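Local coordinates for protein putative invasin (Yersinia pseudotuberculosis IP 31758, PDB 5N40) that probably acts as a cell-surface adhesin of the invasin type, with immunoglobulin-like domains carrying a terminal C-type lectin-like domain, at residues A225-W230 with N263-A268; V218-D223 with Q298-A303; G231-T236 with G304-Q309; S156-S161 with N192-Q197. The protein carries 1 engineered substitution. All blocks are in the same frame, centred on the assembly; numbering follows the deposited sequence.

Contact 1: residues A225-W230 with N263-A268; sequences AQASMW and NNETWA
Ser228 and Glu265 stand opposite each other with their CA atoms 6.1 Å apart, where the irregular backbone of 225-230 passes the start of strand 265-269. The carboxylate of Glu265 takes the amides of two successive residues, one on each oxygen. Ser228 N donates to Glu265 OE1 over 2.8 Å, almost straight at 170°, and uses the syn lone pair of that oxygen. Met229 N reaches Glu265 OE2 at 3.0 Å, also on the syn side but 21° out of the carboxylate plane. A bend at chi2 (-73°) turns the Glu265 chain toward the loop and brings both oxygens up to the amides. OE2 also pairs with the hydroxyl of Ser221, so this buried acid has at least three bonds to fix the rotation of its head; the neutralising N-H groups would be expected to favour its ionised form.

Carbon contacts flank the carboxylate. Met229 CG lies 3.8 Å from Asn264 CB, and Ser228 CB is 3.4 Å from the carbonyl oxygen Asn264 O. One water bridges Ser228 OG and Thr266 OG1, 3.0 Å from each. A buried carboxylate that accepts two consecutive main-chain N-H groups thus joins the loop between strands 209-217 and 236-239 to the two-stranded hairpin 258-269 of the C-type lectin-like domain.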
loop_
_atom_site.group_PDB
_atom_site.type_symbol
_atom_site.label_atom_id
_atom_site.label_comp_id
_atom_site.label_asym_id
_atom_site.label_seq_id
_atom_site.Cartn_x
_atom_site.Cartn_y
_atom_site.Cartn_z
ATOM N N ALA A 225 11.554 20.709 -4.364
ATOM C CA ALA A 225 12.112 20.228 -3.105
ATOM C C ALA A 225 11.798 21.168 -1.945
ATOM O O ALA A 225 11.910 20.754 -0.784
ATOM C CB ALA A 225 13.625 20.038 -3.240
ATOM N N GLN A 226 11.398 22.415 -2.232
ATOM C CA GLN A 226 11.042 23.387 -1.203
ATOM C C GLN A 226 9.567 23.351 -0.830
ATOM O O GLN A 226 9.169 24.047 0.109
ATOM C CB GLN A 226 11.388 24.807 -1.665
ATOM C CG GLN A 226 12.850 25.027 -1.992
ATOM C CD GLN A 226 13.114 26.436 -2.478
ATOM O OE1 GLN A 226 12.893 26.753 -3.648
ATOM N NE2 GLN A 226 13.586 27.293 -1.580
ATOM N N ALA A 227 8.750 22.578 -1.540
ATOM C CA ALA A 227 7.335 22.476 -1.220
ATOM C C ALA A 227 7.129 21.693 0.070
ATOM O O ALA A 227 7.945 20.845 0.446
ATOM C CB ALA A 227 6.578 21.791 -2.361
ATOM N N SER A 228 6.019 21.987 0.748
ATOM C CA SER A 228 5.677 21.265 1.972
ATOM C C SER A 228 5.208 19.848 1.664
ATOM O O SER A 228 5.644 18.885 2.307
ATOM C CB SER A 228 4.599 22.027 2.742
ATOM O OG SER A 228 5.099 23.256 3.248
ATOM N N MET A 229 4.317 19.705 0.691
ATOM C CA MET A 229 3.752 18.423 0.307
ATOM C C MET A 229 4.398 17.914 -0.974
ATOM O O MET A 229 5.091 18.643 -1.693
ATOM C CB MET A 229 2.234 18.545 0.109
ATOM C CG MET A 229 1.516 19.416 1.133
ATOM S SD MET A 229 1.741 18.880 2.843
ATOM C CE MET A 229 0.902 17.307 2.813
ATOM N N TRP A 230 4.132 16.642 -1.269
ATOM C CA TRP A 230 4.540 16.041 -2.536
ATOM C C TRP A 230 3.480 16.348 -3.590
ATOM O O TRP A 230 2.322 15.949 -3.433
ATOM C CB TRP A 230 4.708 14.534 -2.381
ATOM C CG TRP A 230 5.749 14.125 -1.394
ATOM C CD1 TRP A 230 5.567 13.836 -0.068
ATOM C CD2 TRP A 230 7.138 13.933 -1.660
ATOM N NE1 TRP A 230 6.765 13.482 0.504
ATOM C CE2 TRP A 230 7.745 13.535 -0.453
ATOM C CE3 TRP A 230 7.931 14.069 -2.805
ATOM C CZ2 TRP A 230 9.108 13.273 -0.359
ATOM C CZ3 TRP A 230 9.281 13.804 -2.710
ATOM C CH2 TRP A 230 9.858 13.412 -1.497
ATOM N N ASN A 263 -3.801 25.655 0.362
ATOM C CA ASN A 263 -3.580 24.273 -0.061
ATOM C C ASN A 263 -2.270 23.737 0.505
ATOM O O ASN A 263 -1.491 23.088 -0.196
ATOM C CB ASN A 263 -3.613 24.148 -1.584
ATOM C CG ASN A 263 -4.923 24.636 -2.169
ATOM O OD1 ASN A 263 -5.978 24.483 -1.554
ATOM N ND2 ASN A 263 -4.864 25.235 -3.352
ATOM N N ASN A 264 -2.027 24.025 1.786
ATOM C CA ASN A 264 -0.899 23.483 2.544
ATOM C C ASN A 264 0.451 23.949 2.010
ATOM O O ASN A 264 1.483 23.306 2.263
ATOM C CB ASN A 264 -0.956 21.953 2.583
ATOM C CG ASN A 264 -2.113 21.444 3.417
ATOM O OD1 ASN A 264 -2.406 21.984 4.485
ATOM N ND2 ASN A 264 -2.787 20.409 2.931
ATOM N N GLU A 265 0.464 25.059 1.281
ATOM C CA GLU A 265 1.689 25.693 0.818
ATOM C C GLU A 265 1.623 27.190 1.102
ATOM O O GLU A 265 0.540 27.776 1.215
ATOM C CB GLU A 265 1.906 25.456 -0.688
ATOM C CG GLU A 265 1.857 23.999 -1.119
ATOM C CD GLU A 265 3.085 23.202 -0.686
ATOM O OE1 GLU A 265 4.073 23.825 -0.225
ATOM O OE2 GLU A 265 3.048 21.952 -0.805
ATOM N N THR A 266 2.801 27.810 1.201
ATOM C CA THR A 266 2.929 29.241 1.452
ATOM C C THR A 266 3.414 29.931 0.185
ATOM O O THR A 266 4.521 29.663 -0.293
ATOM C CB THR A 266 3.889 29.517 2.609
ATOM O OG1 THR A 266 3.372 28.916 3.796
ATOM C CG2 THR A 266 4.047 31.014 2.837
ATOM N N TRP A 267 2.598 30.840 -0.327
ATOM C CA TRP A 267 2.821 31.448 -1.627
ATOM C C TRP A 267 3.305 32.883 -1.490
ATOM O O TRP A 267 2.901 33.611 -0.579
ATOM C CB TRP A 267 1.536 31.418 -2.447
ATOM C CG TRP A 267 1.037 30.031 -2.639
ATOM C CD1 TRP A 267 0.095 29.385 -1.895
ATOM C CD2 TRP A 267 1.473 29.105 -3.631
ATOM N NE1 TRP A 267 -0.098 28.118 -2.380
ATOM C CE2 TRP A 267 0.743 27.921 -3.446
ATOM C CE3 TRP A 267 2.411 29.169 -4.669
ATOM C CZ2 TRP A 267 0.926 26.799 -4.258
ATOM C CZ3 TRP A 267 2.585 28.072 -5.472
ATOM C CH2 TRP A 267 1.849 26.896 -5.263
ATOM N N ALA A 268 4.175 33.278 -2.413
ATOM C CA ALA A 268 4.579 34.669 -2.530
ATOM C C ALA A 268 3.460 35.483 -3.168
ATOM O O ALA A 268 2.761 35.006 -4.066
ATOM C CB ALA A 268 5.851 34.786 -3.366
HETATM O O HOH W 1 4.372 26.141 3.865
#

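Contact 2: residues V218-D223 with Q298-A303; sequences VITSPD and QIQTVA
Ile219 carries most of this contact, reaching from a type I beta turn, Val218 to Ser221, to the end of helix 298-301. Val218 opens the turn, and its carbonyl receives a weak bond from the amide of Ser221, with Val218 O and Ser221 N 3.5 Å apart. At Ile219 the backbone comes within 6.5 Å of Ala303, measured between the CA atoms, and the side chain points at the helix terminus. Its CG1 stands anti to the backbone N (chi1 -168°), which carries that branch to the carbonyls beyond the last turn: Ile219 CG1 is 3.3 Å from Val302 O and 3.6 Å from Ala303 C. The terminal CD1 stays beside the same Val302 oxygen, whereas the other branch, CG2, meets Gln300 O at 3.9 Å. A single aliphatic side chain thus spreads its two branches over main-chain atoms.

Thr220 follows with a methyl contact, Thr220 CG2 to the methylene Gln300 CG at 4.1 Å, the two side chains crossing at a slant. At the amide end of the glutamine, Asn297 ND2 bonds to Gln300 OE1. Further along, Asp223 looks to other partners and forms salt bridges with Arg116 and Arg153. The helix side is held by Val302 N bonding to Gln298 O at 2.9 Å. The whole is a beta turn packed by van der Waals contact against a helix C-terminus, joining the loop after strand 209-217 to helix 298-301 of the C-type lectin-like domain.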
loop_
_atom_site.group_PDB
_atom_site.type_symbol
_atom_site.label_atom_id
_atom_site.label_comp_id
_atom_site.label_asym_id
_atom_site.label_seq_id
_atom_site.Cartn_x
_atom_site.Cartn_y
_atom_site.Cartn_z
ATOM N N VAL A 218 -0.087 15.324 -4.859
ATOM C CA VAL A 218 -1.318 16.110 -4.871
ATOM C C VAL A 218 -1.171 17.235 -5.893
ATOM O O VAL A 218 -0.091 17.820 -6.043
ATOM C CB VAL A 218 -1.622 16.657 -3.463
ATOM C CG1 VAL A 218 -0.641 17.768 -3.080
ATOM C CG2 VAL A 218 -3.067 17.122 -3.378
ATOM N N ILE A 219 -2.261 17.555 -6.597
ATOM C CA ILE A 219 -2.132 18.482 -7.718
ATOM C C ILE A 219 -1.841 19.895 -7.222
ATOM O O ILE A 219 -1.222 20.694 -7.936
ATOM C CB ILE A 219 -3.395 18.413 -8.598
ATOM C CG1 ILE A 219 -3.188 19.147 -9.933
ATOM C CG2 ILE A 219 -4.606 18.978 -7.861
ATOM C CD1 ILE A 219 -2.164 18.489 -10.863
ATOM N N THR A 220 -2.237 20.215 -5.994
ATOM C CA THR A 220 -2.205 21.577 -5.484
ATOM C C THR A 220 -0.875 21.958 -4.852
ATOM O O THR A 220 -0.777 23.037 -4.254
ATOM C CB THR A 220 -3.342 21.798 -4.481
ATOM O OG1 THR A 220 -3.411 20.717 -3.539
ATOM C CG2 THR A 220 -4.670 21.926 -5.204
ATOM N N SER A 221 0.153 21.115 -4.979
ATOM C CA SER A 221 1.491 21.447 -4.534
ATOM C C SER A 221 2.463 21.394 -5.706
ATOM O O SER A 221 2.373 20.491 -6.548
ATOM C CB SER A 221 1.973 20.478 -3.442
ATOM O OG SER A 221 1.361 20.762 -2.201
ATOM N N PRO A 222 3.407 22.319 -5.787
ATOM C CA PRO A 222 4.393 22.241 -6.870
ATOM C C PRO A 222 5.407 21.133 -6.617
ATOM O O PRO A 222 5.693 20.766 -5.471
ATOM C CB PRO A 222 5.047 23.620 -6.854
ATOM C CG PRO A 222 4.904 24.088 -5.452
ATOM C CD PRO A 222 3.652 23.463 -4.893
ATOM N N ASP A 223 5.950 20.599 -7.715
ATOM C CA ASP A 223 6.997 19.578 -7.648
ATOM C C ASP A 223 8.324 20.298 -7.448
ATOM O O ASP A 223 9.110 20.507 -8.375
ATOM C CB ASP A 223 7.007 18.714 -8.902
ATOM C CG ASP A 223 8.025 17.581 -8.822
ATOM O OD1 ASP A 223 8.511 17.281 -7.708
ATOM O OD2 ASP A 223 8.342 16.987 -9.877
ATOM N N GLN A 298 -11.464 24.755 -12.176
ATOM C CA GLN A 298 -10.540 23.731 -12.633
ATOM C C GLN A 298 -9.120 24.261 -12.781
ATOM O O GLN A 298 -8.191 23.460 -12.927
ATOM C CB GLN A 298 -11.057 23.119 -13.940
ATOM C CG GLN A 298 -12.247 22.186 -13.689
ATOM C CD GLN A 298 -12.840 21.583 -14.938
ATOM O OE1 GLN A 298 -12.737 20.375 -15.165
ATOM N NE2 GLN A 298 -13.496 22.411 -15.742
ATOM N N ILE A 299 -8.914 25.576 -12.696
ATOM C CA ILE A 299 -7.557 26.079 -12.514
ATOM C C ILE A 299 -6.945 25.442 -11.275
ATOM O O ILE A 299 -5.744 25.150 -11.245
ATOM C CB ILE A 299 -7.561 27.618 -12.436
ATOM C CG1 ILE A 299 -7.875 28.223 -13.821
ATOM C CG2 ILE A 299 -6.234 28.156 -11.918
ATOM C CD1 ILE A 299 -6.793 28.002 -14.866
ATOM N N GLN A 300 -7.764 25.179 -10.256
ATOM C CA GLN A 300 -7.317 24.478 -9.057
ATOM C C GLN A 300 -7.446 22.960 -9.181
ATOM O O GLN A 300 -6.492 22.227 -8.886
ATOM C CB GLN A 300 -8.106 24.975 -7.838
ATOM C CG GLN A 300 -7.633 24.373 -6.502
ATOM C CD GLN A 300 -8.684 24.475 -5.404
ATOM O OE1 GLN A 300 -9.213 25.548 -5.127
ATOM N NE2 GLN A 300 -8.987 23.347 -4.772
ATOM N N THR A 301 -8.612 22.458 -9.597
ATOM C CA THR A 301 -8.861 21.024 -9.506
ATOM C C THR A 301 -8.259 20.223 -10.661
ATOM O O THR A 301 -8.129 19.002 -10.543
ATOM C CB THR A 301 -10.368 20.758 -9.398
ATOM O OG1 THR A 301 -11.071 21.436 -10.448
ATOM C CG2 THR A 301 -10.892 21.250 -8.057
ATOM N N VAL A 302 -7.867 20.859 -11.759
ATOM C CA VAL A 302 -7.134 20.175 -12.827
ATOM C C VAL A 302 -5.644 20.487 -12.766
ATOM O O VAL A 302 -4.812 19.576 -12.779
ATOM C CB VAL A 302 -7.719 20.535 -14.211
ATOM C CG1 VAL A 302 -6.831 19.991 -15.323
ATOM C CG2 VAL A 302 -9.117 19.976 -14.349
ATOM N N ALA A 303 -5.287 21.773 -12.709
ATOM C CA ALA A 303 -3.886 22.180 -12.774
ATOM C C ALA A 303 -3.250 22.407 -11.413
ATOM O O ALA A 303 -2.020 22.467 -11.332
ATOM C CB ALA A 303 -3.736 23.461 -13.605
#

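Contact 3: residues G231-T236 with G304-Q309; sequences GNMAET and GWPTMQ
Both segments are irregular, and they come closest at Met233 and Gly304, whose CA atoms are 5.1 Å apart. Gly304 is the first residue beyond the preceding helix to leave helical angles, and it does so with a positive phi, a conformation that glycine adopts readily. Met233 lies against Gly304. Its chain runs out straight through chi1 and chi2 and bends only at chi3 (-61°), which folds the methyl back onto the peptide, Met233 CE to Gly304 O being 3.2 Å.

The same chain crosses the Trp305 side chain at about a right angle. Met233 CG lies 3.5 Å from Trp305 CD1, and Met233 SD is 4.6 Å from the centroid of the Trp305 five-membered ring, in an oblique Met-aromatic contact. Beyond it the indole N-H closes the contact: Trp305 NE1 donates to Ala234 O over 3.0 Å, with an N-H...O angle of 151° and the oxygen lifted 20° out of the ring plane. Ala234 CB supports the same nitrogen at 3.8 Å from Trp305 NE1. Met233 CE also comes to 4.5 Å from Pro306 CD, and Trp267 of strand 265-269 is a further neighbour of the methionine.

The chemistry is therefore a buried, mainly apolar junction in which the indole nitrogen is satisfied by a backbone carbonyl; this one polar bond, with the Met233 contact, limits how the indole can turn.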
loop_
_atom_site.group_PDB
_atom_site.type_symbol
_atom_site.label_atom_id
_atom_site.label_comp_id
_atom_site.label_asym_id
_atom_site.label_seq_id
_atom_site.Cartn_x
_atom_site.Cartn_y
_atom_site.Cartn_z
ATOM N N GLY A 231 3.871 17.027 -4.680
ATOM C CA GLY A 231 2.899 17.548 -5.623
ATOM C C GLY A 231 3.334 17.413 -7.071
ATOM O O GLY A 231 4.490 17.107 -7.370
ATOM N N ASN A 232 2.374 17.654 -7.974
ATOM C CA ASN A 232 2.641 17.674 -9.413
ATOM C C ASN A 232 1.902 18.822 -10.085
ATOM O O ASN A 232 1.382 18.676 -11.194
ATOM C CB ASN A 232 2.247 16.352 -10.075
ATOM C CG ASN A 232 0.751 16.114 -10.049
ATOM O OD1 ASN A 232 0.092 16.370 -9.040
ATOM N ND2 ASN A 232 0.200 15.628 -11.162
ATOM N N MET A 233 1.860 19.981 -9.435
ATOM C CA MET A 233 1.166 21.132 -9.999
ATOM C C MET A 233 1.727 21.458 -11.379
ATOM O O MET A 233 2.927 21.325 -11.624
ATOM C CB MET A 233 1.315 22.337 -9.069
ATOM C CG MET A 233 0.619 23.602 -9.534
ATOM S SD MET A 233 0.960 24.999 -8.454
ATOM C CE MET A 233 0.282 24.351 -6.923
ATOM N N ALA A 234 0.848 21.884 -12.287
ATOM C CA ALA A 234 1.293 22.323 -13.608
ATOM C C ALA A 234 2.315 23.445 -13.477
ATOM O O ALA A 234 2.062 24.461 -12.823
ATOM C CB ALA A 234 0.105 22.800 -14.440
ATOM N N GLU A 235 3.471 23.268 -14.120
ATOM C CA GLU A 235 4.498 24.307 -14.081
ATOM C C GLU A 235 4.108 25.490 -14.954
ATOM O O GLU A 235 4.397 26.643 -14.611
ATOM C CB GLU A 235 5.840 23.748 -14.543
ATOM C CG GLU A 235 6.438 22.686 -13.635
ATOM C CD GLU A 235 6.922 23.227 -12.298
ATOM O OE1 GLU A 235 7.073 24.460 -12.159
ATOM O OE2 GLU A 235 7.156 22.412 -11.379
ATOM N N THR A 236 3.513 25.207 -16.110
ATOM C CA THR A 236 2.962 26.211 -17.009
ATOM C C THR A 236 1.639 25.699 -17.563
ATOM O O THR A 236 1.363 24.497 -17.559
ATOM C CB THR A 236 3.911 26.523 -18.183
ATOM O OG1 THR A 236 4.055 25.359 -19.009
ATOM C CG2 THR A 236 5.284 26.952 -17.687
ATOM N N GLY A 304 -4.048 22.537 -10.357
ATOM C CA GLY A 304 -3.541 22.686 -9.013
ATOM C C GLY A 304 -3.246 24.101 -8.556
ATOM O O GLY A 304 -2.869 24.283 -7.394
ATOM N N TRP A 305 -3.423 25.117 -9.400
ATOM C CA TRP A 305 -3.025 26.461 -8.981
ATOM C C TRP A 305 -3.967 26.987 -7.894
ATOM O O TRP A 305 -5.166 26.701 -7.925
ATOM C CB TRP A 305 -3.022 27.432 -10.160
ATOM C CG TRP A 305 -2.021 27.111 -11.211
ATOM C CD1 TRP A 305 -1.312 25.957 -11.341
ATOM C CD2 TRP A 305 -1.624 27.953 -12.300
ATOM N NE1 TRP A 305 -0.490 26.029 -12.438
ATOM C CE2 TRP A 305 -0.666 27.243 -13.048
ATOM C CE3 TRP A 305 -1.984 29.237 -12.709
ATOM C CZ2 TRP A 305 -0.056 27.775 -14.181
ATOM C CZ3 TRP A 305 -1.381 29.765 -13.846
ATOM C CH2 TRP A 305 -0.429 29.036 -14.563
ATOM N N PRO A 306 -3.455 27.749 -6.922
ATOM C CA PRO A 306 -4.314 28.275 -5.846
ATOM C C PRO A 306 -5.172 29.427 -6.348
ATOM O O PRO A 306 -4.653 30.395 -6.911
ATOM C CB PRO A 306 -3.308 28.755 -4.794
ATOM C CG PRO A 306 -2.101 29.121 -5.598
ATOM C CD PRO A 306 -2.047 28.143 -6.737
ATOM N N THR A 307 -6.481 29.347 -6.098
ATOM C CA THR A 307 -7.424 30.283 -6.708
ATOM C C THR A 307 -8.232 31.102 -5.704
ATOM O O THR A 307 -9.114 31.863 -6.123
ATOM C CB THR A 307 -8.390 29.536 -7.633
ATOM O OG1 THR A 307 -9.101 28.544 -6.887
ATOM C CG2 THR A 307 -7.646 28.891 -8.793
ATOM N N MET A 308 -7.971 30.985 -4.402
ATOM C CA MET A 308 -8.745 31.775 -3.443
ATOM C C MET A 308 -8.441 33.266 -3.553
ATOM O O MET A 308 -9.283 34.093 -3.181
ATOM C CB MET A 308 -8.483 31.298 -2.013
ATOM C CG MET A 308 -9.156 29.983 -1.670
ATOM S SD MET A 308 -8.835 29.473 0.036
ATOM C CE MET A 308 -9.970 28.096 0.205
ATOM N N GLN A 309 -7.266 33.633 -4.056
ATOM C CA GLN A 309 -6.876 35.028 -4.186
ATOM C C GLN A 309 -6.668 35.366 -5.655
ATOM O O GLN A 309 -6.298 34.510 -6.466
ATOM C CB GLN A 309 -5.599 35.339 -3.391
ATOM C CG GLN A 309 -5.623 34.854 -1.940
ATOM C CD GLN A 309 -6.835 35.351 -1.158
ATOM O OE1 GLN A 309 -7.483 36.331 -1.538
ATOM N NE2 GLN A 309 -7.147 34.669 -0.058
#

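Contact 4: residues S156-S161 with N192-Q197; sequences SPVSSS and NGIGVQ
Ser161 provides the polar part of the contact. Its hydroxyl accepts a hydrogen bond from the main chain, Ile194 N to Ser161 OG at 3.0 Å, with an N-H...O angle of 146°. The hydroxyl extends anti to its backbone N (chi1 -165°), and this direction takes it across to the facing loop where the CA atoms of Ser161 and Gly193 approach to 5.2 Å. The oxygen is surrounded by carbon there as well: Gly193 CA is 3.4 Å and Val196 CG2 3.5 Å from Ser161 OG.

The apolar part is made by three branched residues. Val158 CG1 meets two methyls, Ile194 CD1 and Val196 CG1, each at 3.9 Å, and the Val158 side chain crosses both partners obliquely. Ile194 stretches from CG1 to CD1 in the extended form (chi2 174°), its CG1 lying beside Ser161 CB while CD1 runs on to Val158 and the Ser160 hydroxyl. Val196 uses its two methyls on different partners, CG1 on Val158 and CG2 on Ser161. Around this cluster, Val150 of strand 142-151 touches both valines, and Met229 of loop 225-230 packs on Ile194 and Val196.

Chemically, the serine bond is embedded in the aliphatic cluster: an oxygen surrounded by carbon accepts one main-chain N-H, while methyl contacts make up the rest of what joins these two loops of the immunoglobulin-like domain.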
loop_
_atom_site.group_PDB
_atom_site.type_symbol
_atom_site.label_atom_id
_atom_site.label_comp_id
_atom_site.label_asym_id
_atom_site.label_seq_id
_atom_site.Cartn_x
_atom_site.Cartn_y
_atom_site.Cartn_z
ATOM N N SER A 156 7.860 16.075 7.930
ATOM C CA SER A 156 6.929 16.337 9.022
ATOM C C SER A 156 5.844 15.266 9.041
ATOM O O SER A 156 5.305 14.931 7.984
ATOM C CB SER A 156 6.291 17.712 8.881
ATOM O OG SER A 156 5.477 17.993 10.009
ATOM N N PRO A 157 5.495 14.702 10.203
ATOM C CA PRO A 157 4.436 13.685 10.228
ATOM C C PRO A 157 3.085 14.284 9.875
ATOM O O PRO A 157 2.749 15.394 10.293
ATOM C CB PRO A 157 4.457 13.169 11.676
ATOM C CG PRO A 157 5.691 13.742 12.294
ATOM C CD PRO A 157 6.014 14.980 11.551
ATOM N N VAL A 158 2.305 13.522 9.107
ATOM C CA VAL A 158 0.975 13.928 8.669
ATOM C C VAL A 158 -0.029 12.897 9.165
ATOM O O VAL A 158 0.127 11.692 8.914
ATOM C CB VAL A 158 0.904 14.077 7.141
ATOM C CG1 VAL A 158 -0.509 14.443 6.697
ATOM C CG2 VAL A 158 1.906 15.122 6.672
ATOM N N SER A 159 -1.045 13.369 9.883
ATOM C CA SER A 159 -2.104 12.512 10.393
ATOM C C SER A 159 -3.460 12.796 9.761
ATOM O O SER A 159 -4.453 12.179 10.160
ATOM C CB SER A 159 -2.201 12.663 11.917
ATOM O OG SER A 159 -2.655 13.955 12.280
ATOM N N SER A 160 -3.534 13.695 8.778
ATOM C CA SER A 160 -4.807 14.125 8.211
ATOM C C SER A 160 -4.970 13.746 6.742
ATOM O O SER A 160 -5.888 14.249 6.083
ATOM C CB SER A 160 -4.973 15.636 8.383
ATOM O OG SER A 160 -3.853 16.335 7.881
ATOM N N SER A 161 -4.122 12.872 6.215
ATOM C CA SER A 161 -4.276 12.371 4.863
ATOM C C SER A 161 -5.199 11.151 4.854
ATOM O O SER A 161 -5.438 10.510 5.881
ATOM C CB SER A 161 -2.919 12.008 4.267
ATOM O OG SER A 161 -3.019 11.859 2.862
ATOM N N ASN A 192 -7.685 9.627 -1.608
ATOM C CA ASN A 192 -7.949 10.673 -0.630
ATOM C C ASN A 192 -6.663 11.242 -0.039
ATOM O O ASN A 192 -6.687 11.826 1.049
ATOM C CB ASN A 192 -8.859 10.134 0.474
ATOM C CG ASN A 192 -10.192 9.649 -0.066
ATOM O OD1 ASN A 192 -10.962 10.429 -0.621
ATOM N ND2 ASN A 192 -10.464 8.359 0.085
ATOM N N GLY A 193 -5.542 11.095 -0.741
ATOM C CA GLY A 193 -4.289 11.623 -0.242
ATOM C C GLY A 193 -4.204 13.133 -0.357
ATOM O O GLY A 193 -4.894 13.768 -1.155
ATOM N N ILE A 194 -3.340 13.725 0.471
ATOM C CA ILE A 194 -3.095 15.160 0.407
ATOM C C ILE A 194 -1.646 15.476 0.024
ATOM O O ILE A 194 -1.202 16.606 0.175
ATOM C CB ILE A 194 -3.503 15.856 1.722
ATOM C CG1 ILE A 194 -2.638 15.409 2.910
ATOM C CG2 ILE A 194 -4.984 15.588 1.997
ATOM C CD1 ILE A 194 -2.928 16.183 4.194
ATOM N N GLY A 195 -0.909 14.490 -0.493
ATOM C CA GLY A 195 0.451 14.707 -0.961
ATOM C C GLY A 195 1.508 14.202 -0.003
ATOM O O GLY A 195 2.398 14.953 0.415
ATOM N N VAL A 196 1.433 12.919 0.342
ATOM C CA VAL A 196 2.271 12.366 1.394
ATOM C C VAL A 196 3.010 11.128 0.897
ATOM O O VAL A 196 2.604 10.456 -0.056
ATOM C CB VAL A 196 1.452 12.030 2.664
ATOM C CG1 VAL A 196 0.873 13.297 3.262
ATOM C CG2 VAL A 196 0.334 11.050 2.358
ATOM N N GLN A 197 4.117 10.842 1.581
ATOM C CA GLN A 197 4.875 9.612 1.422
ATOM C C GLN A 197 4.453 8.664 2.536
ATOM O O GLN A 197 4.607 8.989 3.718
ATOM C CB GLN A 197 6.376 9.891 1.491
ATOM C CG GLN A 197 7.268 8.668 1.443
ATOM C CD GLN A 197 8.666 8.954 1.951
ATOM O OE1 GLN A 197 8.986 8.697 3.120
ATOM N NE2 GLN A 197 9.512 9.465 1.079
#

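Contacts 1, 2 and 3 lie close together at the start of the C-type lectin-like domain, and contact 4, in the immunoglobulin-like domain, touches contacts 1 and 2. The centres of contacts 2 and 3 are only about 4 Å apart, and their segments alternate along the chain. The hydroxyl of Ser221 in contact 2 meets Glu265 of contact 1, whose centre is about 12 Å away. Trp267 of contact 1 packs on Met233 and Pro306 of contact 3. Trp230 N and Gly195 O are 2.9 Å apart, a backbone hydrogen bond joining contacts 1 and 4 (centres about 13 Å apart). Val218 CG1 of contact 2 lies 3.5 Å from Ile194 O of contact 4, whereas contacts 3 and 4 do not touch.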